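Local coordinates for beta-lactamase-related domain-containing protein (Bacteroides dorei DSM 17855, PDB 5TGF), which is an uncharacterised member of the beta-lactamase family that probably acts as a serine hydrolase, and binds calcium, at residues Val71-Asp76 with Pro231-Thr236; Lys61-Ala66 with Ser184-Val189. All blocks are in the same frame, centred on the assembly; numbering follows the deposited sequence.

Contact 1: Val71-Asp76 with Pro231-Thr236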
ATOM      1  N   VAL A  71      -0.298 -12.449  10.502  1.00 16.58           N
ATOM      2  CA  VAL A  71       0.479 -13.665  10.662  1.00 17.21           C
ATOM      3  C   VAL A  71       1.531 -13.490  11.747  1.00 16.44           C
ATOM      4  O   VAL A  71       1.713 -14.374  12.603  1.00 18.77           O
ATOM      5  CB  VAL A  71       1.119 -14.089   9.308  1.00 16.55           C
ATOM      6  CG1 VAL A  71       2.060 -15.262   9.481  1.00 17.26           C
ATOM      7  CG2 VAL A  71       0.026 -14.406   8.305  1.00 17.67           C
ATOM      8  N   VAL A  72       2.213 -12.348  11.755  1.00 15.68           N
ATOM      9  CA  VAL A  72       3.169 -12.044  12.805  1.00 18.45           C
ATOM     10  C   VAL A  72       2.497 -12.096  14.188  1.00 18.58           C
ATOM     11  O   VAL A  72       3.102 -12.557  15.138  1.00 21.07           O
ATOM     12  CB  VAL A  72       3.838 -10.689  12.576  1.00 16.35           C
ATOM     13  CG1 VAL A  72       4.515 -10.152  13.842  1.00 17.34           C
ATOM     14  CG2 VAL A  72       4.816 -10.797  11.405  1.00 17.51           C
ATOM     15  N   ASP A  73       1.276 -11.608  14.271  1.00 20.00           N
ATOM     16  CA  ASP A  73       0.520 -11.633  15.517  1.00 21.40           C
ATOM     17  C   ASP A  73       0.225 -13.071  16.021  1.00 22.24           C
ATOM     18  O   ASP A  73       0.077 -13.271  17.220  1.00 26.24           O
ATOM     19  CB  ASP A  73      -0.792 -10.846  15.361  1.00 19.95           C
ATOM     20  CG  ASP A  73      -0.581  -9.322  15.331  1.00 22.67           C
ATOM     21  OD1 ASP A  73       0.549  -8.847  15.575  1.00 20.10           O
ATOM     22  OD2 ASP A  73      -1.549  -8.588  15.028  1.00 23.89           O
ATOM     23  N   ARG A  74       0.098 -14.027  15.110  1.00 21.10           N
ATOM     24  CA  ARG A  74      -0.389 -15.402  15.401  1.00 24.97           C
ATOM     25  C   ARG A  74       0.698 -16.505  15.425  1.00 25.32           C
ATOM     26  O   ARG A  74       0.381 -17.662  15.692  1.00 25.28           O
ATOM     27  CB  ARG A  74      -1.414 -15.825  14.350  1.00 24.33           C
ATOM     28  CG  ARG A  74      -2.772 -15.199  14.501  1.00 29.88           C
ATOM     29  CD  ARG A  74      -3.584 -15.431  13.238  1.00 32.81           C
ATOM     30  NE  ARG A  74      -4.960 -14.976  13.376  1.00 30.69           N
ATOM     31  CZ  ARG A  74      -5.328 -13.708  13.406  1.00 31.25           C
ATOM     32  NH1 ARG A  74      -4.433 -12.731  13.285  1.00 36.01           N
ATOM     33  NH2 ARG A  74      -6.608 -13.412  13.533  1.00 39.81           N
ATOM     34  N   THR A  75       1.923 -16.187  15.039  1.00 23.29           N
ATOM     35  CA  THR A  75       2.969 -17.203  14.838  1.00 21.25           C
ATOM     36  C   THR A  75       4.286 -16.684  15.401  1.00 20.43           C
ATOM     37  O   THR A  75       4.356 -15.580  15.910  1.00 21.75           O
ATOM     38  CB  THR A  75       3.169 -17.519  13.345  1.00 23.71           C
ATOM     39  OG1 THR A  75       3.632 -16.341  12.676  1.00 23.74           O
ATOM     40  CG2 THR A  75       1.883 -18.037  12.687  1.00 21.03           C
ATOM     41  N   ASP A  76       5.341 -17.488  15.312  1.00 23.38           N
ATOM     42  CA  ASP A  76       6.692 -17.059  15.662  1.00 24.97           C
ATOM     43  C   ASP A  76       7.344 -16.158  14.588  1.00 22.06           C
ATOM     44  O   ASP A  76       8.450 -15.674  14.779  1.00 22.52           O
ATOM     45  CB  ASP A  76       7.564 -18.304  15.893  1.00 30.55           C
ATOM     46  CG  ASP A  76       8.960 -17.975  16.428  1.00 30.51           C
ATOM     47  OD1 ASP A  76       9.086 -17.323  17.483  1.00 35.95           O
ATOM     48  OD2 ASP A  76       9.942 -18.395  15.799  1.00 34.16           O
ATOM     49  N   PRO A 231      -2.391  -3.604  18.456  1.00 23.71           N
ATOM     50  CA  PRO A 231      -2.024  -2.193  18.398  1.00 23.73           C
ATOM     51  C   PRO A 231      -0.562  -1.977  18.098  1.00 22.46           C
ATOM     52  O   PRO A 231      -0.225  -1.086  17.292  1.00 21.28           O
ATOM     53  CB  PRO A 231      -2.357  -1.676  19.808  1.00 28.79           C
ATOM     54  CG  PRO A 231      -3.382  -2.613  20.329  1.00 29.31           C
ATOM     55  CD  PRO A 231      -3.042  -3.952  19.742  1.00 28.07           C
ATOM     56  N   GLU A 232       0.311  -2.809  18.677  1.00 21.79           N
ATOM     57  CA  GLU A 232       1.748  -2.677  18.424  1.00 25.28           C
ATOM     58  C   GLU A 232       2.133  -2.942  16.970  1.00 20.62           C
ATOM     59  O   GLU A 232       3.100  -2.392  16.461  1.00 21.28           O
ATOM     60  CB  GLU A 232       2.577  -3.589  19.338  1.00 29.00           C
ATOM     61  CG  GLU A 232       2.186  -5.050  19.310  1.00 34.76           C
ATOM     62  CD  GLU A 232       1.188  -5.419  20.415  1.00 42.42           C
ATOM     63  OE1 GLU A 232       0.369  -4.549  20.833  1.00 33.37           O
ATOM     64  OE2 GLU A 232       1.212  -6.604  20.819  1.00 49.39           O
ATOM     65  N   THR A 233       1.393  -3.825  16.329  1.00 21.38           N
ATOM     66  CA  THR A 233       1.643  -4.192  14.932  1.00 18.87           C
ATOM     67  C   THR A 233       1.306  -3.019  14.012  1.00 18.73           C
ATOM     68  O   THR A 233       2.117  -2.657  13.165  1.00 17.78           O
ATOM     69  CB  THR A 233       0.838  -5.427  14.595  1.00 20.70           C
ATOM     70  OG1 THR A 233       1.272  -6.492  15.460  1.00 24.77           O
ATOM     71  CG2 THR A 233       0.996  -5.813  13.098  1.00 22.20           C
ATOM     72  N   VAL A 234       0.158  -2.393  14.247  1.00 18.29           N
ATOM     73  CA  VAL A 234      -0.204  -1.187  13.498  1.00 20.35           C
ATOM     74  C   VAL A 234       0.844  -0.080  13.694  1.00 19.95           C
ATOM     75  O   VAL A 234       1.233   0.604  12.716  1.00 19.42           O
ATOM     76  CB  VAL A 234      -1.622  -0.682  13.834  1.00 21.31           C
ATOM     77  CG1 VAL A 234      -1.951   0.526  12.979  1.00 22.54           C
ATOM     78  CG2 VAL A 234      -2.662  -1.778  13.615  1.00 18.82           C
ATOM     79  N   GLN A 235       1.312   0.109  14.936  1.00 18.36           N
ATOM     80  CA  GLN A 235       2.338   1.108  15.207  1.00 20.68           C
ATOM     81  C   GLN A 235       3.647   0.825  14.456  1.00 20.06           C
ATOM     82  O   GLN A 235       4.241   1.732  13.846  1.00 19.06           O
ATOM     83  CB  GLN A 235       2.594   1.260  16.704  1.00 24.63           C
ATOM     84  CG  GLN A 235       1.457   1.954  17.433  1.00 34.28           C
ATOM     85  CD  GLN A 235       1.134   3.328  16.840  1.00 42.03           C
ATOM     86  OE1 GLN A 235       0.083   3.522  16.213  1.00 40.80           O
ATOM     87  NE2 GLN A 235       2.065   4.274  16.988  1.00 54.13           N
ATOM     88  N   THR A 236       4.047  -0.435  14.435  1.00 17.93           N
ATOM     89  CA  THR A 236       5.268  -0.854  13.725  1.00 17.70           C
ATOM     90  C   THR A 236       5.106  -0.646  12.202  1.00 16.05           C
ATOM     91  O   THR A 236       6.044  -0.201  11.551  1.00 17.82           O
ATOM     92  CB  THR A 236       5.614  -2.322  14.033  1.00 19.16           C
ATOM     93  OG1 THR A 236       5.974  -2.424  15.432  1.00 21.86           O
ATOM     94  CG2 THR A 236       6.791  -2.818  13.176  1.00 19.87           C
TER
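Asp73, toward the C-terminal part of helix 60-74, meets Thr233 in the first turn of helix 231-238, and this pair makes the whole contact. The hydroxyl of Thr233 donates to one carboxylate oxygen: OG1 lies 2.5 Å from Asp73 OD1, a very short bond. Asp73 CG (chi1 -74°) and Thr233 OG1 each lie beside their own backbone N, while Thr233 CG2 is anti to it. The two side chains come at each other from opposite directions. The methyl CG2 of Thr233 stays at the margin, 3.9 Å from Asp73 OD1. The other oxygen, Asp73 OD2, accepts from the backbone N of Lys230, so the carboxylate bridges two groups at the start of helix 231-238, where the helix dipole would favour its negative charge. Glu232 OE2, 5.7 Å from Asp73 OD1, would act the other way.

Thr75 OG1 turns back to Val71 O (2.7 Å), arriving 50° out of the carbonyl plane, while Arg74 N reaches the same oxygen from the opposite face. Thr75, with Val72 and Leu77, binds calcium in a structure of this protein, although no ion is bound here. Away from helix 231-238, Val71 packs on Ala162 and Met163 of helix 150-163 and on Leu174 of helix 167-179; Pro231 and Val234 rest on Asn220 in a loop.

Contact 2: Lys61-Ala66 with Ser184-Val189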
ATOM      1  N   LYS A  61      -0.347  -2.567  -1.321  1.00 10.82           N
ATOM      2  CA  LYS A  61       0.825  -2.808  -0.466  1.00 11.94           C
ATOM      3  C   LYS A  61       0.450  -2.669   1.008  1.00 12.19           C
ATOM      4  O   LYS A  61       0.912  -3.440   1.836  1.00 10.22           O
ATOM      5  CB  LYS A  61       2.003  -1.896  -0.824  1.00 13.60           C
ATOM      6  CG  LYS A  61       2.743  -2.293  -2.087  1.00 14.20           C
ATOM      7  CD  LYS A  61       3.973  -1.410  -2.339  1.00 16.59           C
ATOM      8  CE  LYS A  61       4.804  -1.870  -3.528  1.00 16.00           C
ATOM      9  NZ  LYS A  61       4.180  -1.659  -4.858  1.00 16.31           N
ATOM     10  N   TRP A  62      -0.393  -1.691   1.306  1.00 12.66           N
ATOM     11  CA  TRP A  62      -0.855  -1.436   2.677  1.00 13.86           C
ATOM     12  C   TRP A  62      -1.616  -2.642   3.201  1.00 13.18           C
ATOM     13  O   TRP A  62      -1.395  -3.093   4.309  1.00 13.30           O
ATOM     14  CB  TRP A  62      -1.730  -0.188   2.709  1.00 14.24           C
ATOM     15  CG  TRP A  62      -1.860   0.491   4.063  1.00 14.48           C
ATOM     16  CD1 TRP A  62      -1.499  -0.000   5.321  1.00 14.82           C
ATOM     17  CD2 TRP A  62      -2.359   1.802   4.280  1.00 14.08           C
ATOM     18  NE1 TRP A  62      -1.727   0.960   6.282  1.00 15.39           N
ATOM     19  CE2 TRP A  62      -2.279   2.061   5.678  1.00 14.09           C
ATOM     20  CE3 TRP A  62      -2.864   2.781   3.430  1.00 13.07           C
ATOM     21  CZ2 TRP A  62      -2.689   3.270   6.234  1.00 14.95           C
ATOM     22  CZ3 TRP A  62      -3.223   3.995   3.965  1.00 15.14           C
ATOM     23  CH2 TRP A  62      -3.122   4.236   5.371  1.00 13.64           C
ATOM     24  N   VAL A  63      -2.551  -3.122   2.401  1.00 13.28           N
ATOM     25  CA  VAL A  63      -3.354  -4.316   2.742  1.00 13.27           C
ATOM     26  C   VAL A  63      -2.475  -5.561   2.857  1.00 13.70           C
ATOM     27  O   VAL A  63      -2.634  -6.357   3.772  1.00 13.82           O
ATOM     28  CB  VAL A  63      -4.495  -4.540   1.730  1.00 14.32           C
ATOM     29  CG1 VAL A  63      -5.315  -5.779   2.120  1.00 14.13           C
ATOM     30  CG2 VAL A  63      -5.364  -3.291   1.627  1.00 14.87           C
ATOM     31  N   ALA A  64      -1.512  -5.724   1.962  1.00 12.98           N
ATOM     32  CA  ALA A  64      -0.644  -6.912   2.027  1.00 14.07           C
ATOM     33  C   ALA A  64       0.250  -6.921   3.263  1.00 14.05           C
ATOM     34  O   ALA A  64       0.429  -7.963   3.922  1.00 13.90           O
ATOM     35  CB  ALA A  64       0.187  -7.008   0.760  1.00 14.93           C
ATOM     36  N   ALA A  65       0.776  -5.756   3.633  1.00 13.76           N
ATOM     37  CA  ALA A  65       1.512  -5.625   4.887  1.00 13.14           C
ATOM     38  C   ALA A  65       0.619  -5.985   6.101  1.00 13.27           C
ATOM     39  O   ALA A  65       1.097  -6.610   7.065  1.00 14.39           O
ATOM     40  CB  ALA A  65       2.046  -4.210   5.036  1.00 13.48           C
ATOM     41  N   ALA A  66      -0.646  -5.597   6.049  1.00 11.68           N
ATOM     42  CA  ALA A  66      -1.606  -5.975   7.115  1.00 14.07           C
ATOM     43  C   ALA A  66      -1.858  -7.501   7.200  1.00 14.89           C
ATOM     44  O   ALA A  66      -1.980  -8.037   8.308  1.00 15.11           O
ATOM     45  CB  ALA A  66      -2.908  -5.236   6.948  1.00 13.84           C
ATOM     46  N   SER A 184     -12.889  -8.221  -2.746  1.00 15.00           N
ATOM     47  CA  SER A 184     -11.465  -7.965  -2.873  1.00 15.73           C
ATOM     48  C   SER A 184     -10.654  -9.234  -3.089  1.00 14.48           C
ATOM     49  O   SER A 184     -10.991 -10.286  -2.543  1.00 16.35           O
ATOM     50  CB  SER A 184     -10.949  -7.232  -1.639  1.00 15.77           C
ATOM     51  OG  SER A 184     -11.564  -5.970  -1.530  1.00 15.32           O
ATOM     52  N   HIS A 185      -9.563  -9.142  -3.853  1.00 13.46           N
ATOM     53  CA  HIS A 185      -8.602 -10.251  -3.967  1.00 13.59           C
ATOM     54  C   HIS A 185      -7.270  -9.783  -4.560  1.00 13.99           C
ATOM     55  O   HIS A 185      -7.246  -8.837  -5.356  1.00 12.36           O
ATOM     56  CB  HIS A 185      -9.136 -11.390  -4.831  1.00 16.50           C
ATOM     57  CG  HIS A 185      -9.755 -10.957  -6.113  1.00 16.59           C
ATOM     58  ND1 HIS A 185      -9.011 -10.622  -7.222  1.00 16.91           N
ATOM     59  CD2 HIS A 185     -11.049 -10.777  -6.459  1.00 18.68           C
ATOM     60  CE1 HIS A 185      -9.821 -10.286  -8.207  1.00 20.04           C
ATOM     61  NE2 HIS A 185     -11.059 -10.321  -7.757  1.00 20.67           N
ATOM     62  N   PHE A 186      -6.185 -10.427  -4.138  1.00 13.66           N
ATOM     63  CA  PHE A 186      -4.833 -10.240  -4.709  1.00 14.07           C
ATOM     64  C   PHE A 186      -4.550 -11.160  -5.887  1.00 16.71           C
ATOM     65  O   PHE A 186      -3.708 -10.845  -6.727  1.00 18.57           O
ATOM     66  CB  PHE A 186      -3.779 -10.492  -3.627  1.00 14.64           C
ATOM     67  CG  PHE A 186      -3.661  -9.387  -2.607  1.00 13.22           C
ATOM     68  CD1 PHE A 186      -2.815  -8.302  -2.825  1.00 13.64           C
ATOM     69  CD2 PHE A 186      -4.383  -9.438  -1.407  1.00 14.96           C
ATOM     70  CE1 PHE A 186      -2.642  -7.333  -1.830  1.00 12.50           C
ATOM     71  CE2 PHE A 186      -4.224  -8.456  -0.433  1.00 13.70           C
ATOM     72  CZ  PHE A 186      -3.373  -7.400  -0.651  1.00 14.35           C
ATOM     73  N   ALA A 187      -5.227 -12.306  -5.923  1.00 15.63           N
ATOM     74  CA  ALA A 187      -5.059 -13.307  -6.977  1.00 18.35           C
ATOM     75  C   ALA A 187      -6.437 -13.805  -7.375  1.00 20.18           C
ATOM     76  O   ALA A 187      -7.352 -13.796  -6.531  1.00 19.95           O
ATOM     77  CB  ALA A 187      -4.229 -14.471  -6.454  1.00 18.04           C
ATOM     78  N   PRO A 188      -6.599 -14.261  -8.632  1.00 20.42           N
ATOM     79  CA  PRO A 188      -5.556 -14.281  -9.667  1.00 19.92           C
ATOM     80  C   PRO A 188      -5.151 -12.892 -10.131  1.00 17.89           C
ATOM     81  O   PRO A 188      -5.953 -11.931 -10.084  1.00 15.79           O
ATOM     82  CB  PRO A 188      -6.198 -15.063 -10.814  1.00 22.37           C
ATOM     83  CG  PRO A 188      -7.662 -14.866 -10.633  1.00 23.17           C
ATOM     84  CD  PRO A 188      -7.920 -14.670  -9.162  1.00 22.61           C
ATOM     85  N   VAL A 189      -3.901 -12.812 -10.557  1.00 19.63           N
ATOM     86  CA  VAL A 189      -3.256 -11.575 -10.984  1.00 19.55           C
ATOM     87  C   VAL A 189      -3.713 -11.218 -12.391  1.00 20.34           C
ATOM     88  O   VAL A 189      -3.634 -12.055 -13.284  1.00 20.01           O
ATOM     89  CB  VAL A 189      -1.732 -11.773 -10.924  1.00 20.76           C
ATOM     90  CG1 VAL A 189      -0.969 -10.573 -11.440  1.00 22.91           C
ATOM     91  CG2 VAL A 189      -1.334 -12.084  -9.503  1.00 20.79           C
TER
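Phe186 presses the far end of its ring against Val63 and Ala64, one turn into the helix whose start bears an apparent SxxK motif (Ser58, Lys61), as in serine beta-lactamases and penicillin-binding proteins. All three residues are buried, and the contact between them is apolar. Val63 CG1 comes to the ring edge, near its plane, 3.8 Å from Phe186 CZ. With CG1 anti to its backbone N (chi1 -180°), this methyl, and not CG2, is the branch that meets the ring. On the neighbouring residue, Ala64 CB lies 3.8 Å from Phe186 CE1. Between the two side chains the helix backbone itself is touched: Ala64 N is 3.6 Å from Phe186 CZ, approached obliquely. The ring thus reaches the main chain, although the nearest CA atoms, those of Ala64 and Phe186, stay 8.6 Å apart. The phenyl group alone therefore spans the distance from loop to helix, with CG turned anti to the carbonyl carbon of Phe186 (chi1 -74°).

Further out, helix 167-179 borders both partners: Phe171 meets the Phe186 ring edge-to-face and also touches Val63, while Glu168 OE1 accepts from Phe186 N. The loop is fixed just before the ring, where Ser184 OG bonds to Asp209 and Thr205 and His185 pairs through its backbone with Cys204. Earlier on the helix, Lys61 NZ bonds to Ser58 OG and Tyr147 OH, an arrangement consistent with the active-site groups of the family, and to Gly200 O.

Lys61 itself points its CB away from the loop, whereas Val63 points toward it, and the second ring atom at that methyl is Phe186 CE2, 3.9 Å from Val63 CG1.

Overall arrangement
Contacts 1 and 2 use the last and first parts of helix 60-74, with centres about 17 Å apart and nearest atoms about 5 Å apart, without touching. Contact 2 lies at the N-terminal part, beside the apparent SxxK motif, about 9 Å from the centre of the chain, and is wholly buried; contact 1 lies toward the C-terminal part, about 17 Å out, and is only partly buried. Their chemistry follows: a hydroxyl-carboxylate bond joins helix to helix near the surface, whereas an aromatic ring joins loop to helix in the core. Helix 167-179 flanks the shared helix at both levels. The partner segments alternate along the chain, so the two contacts interleave.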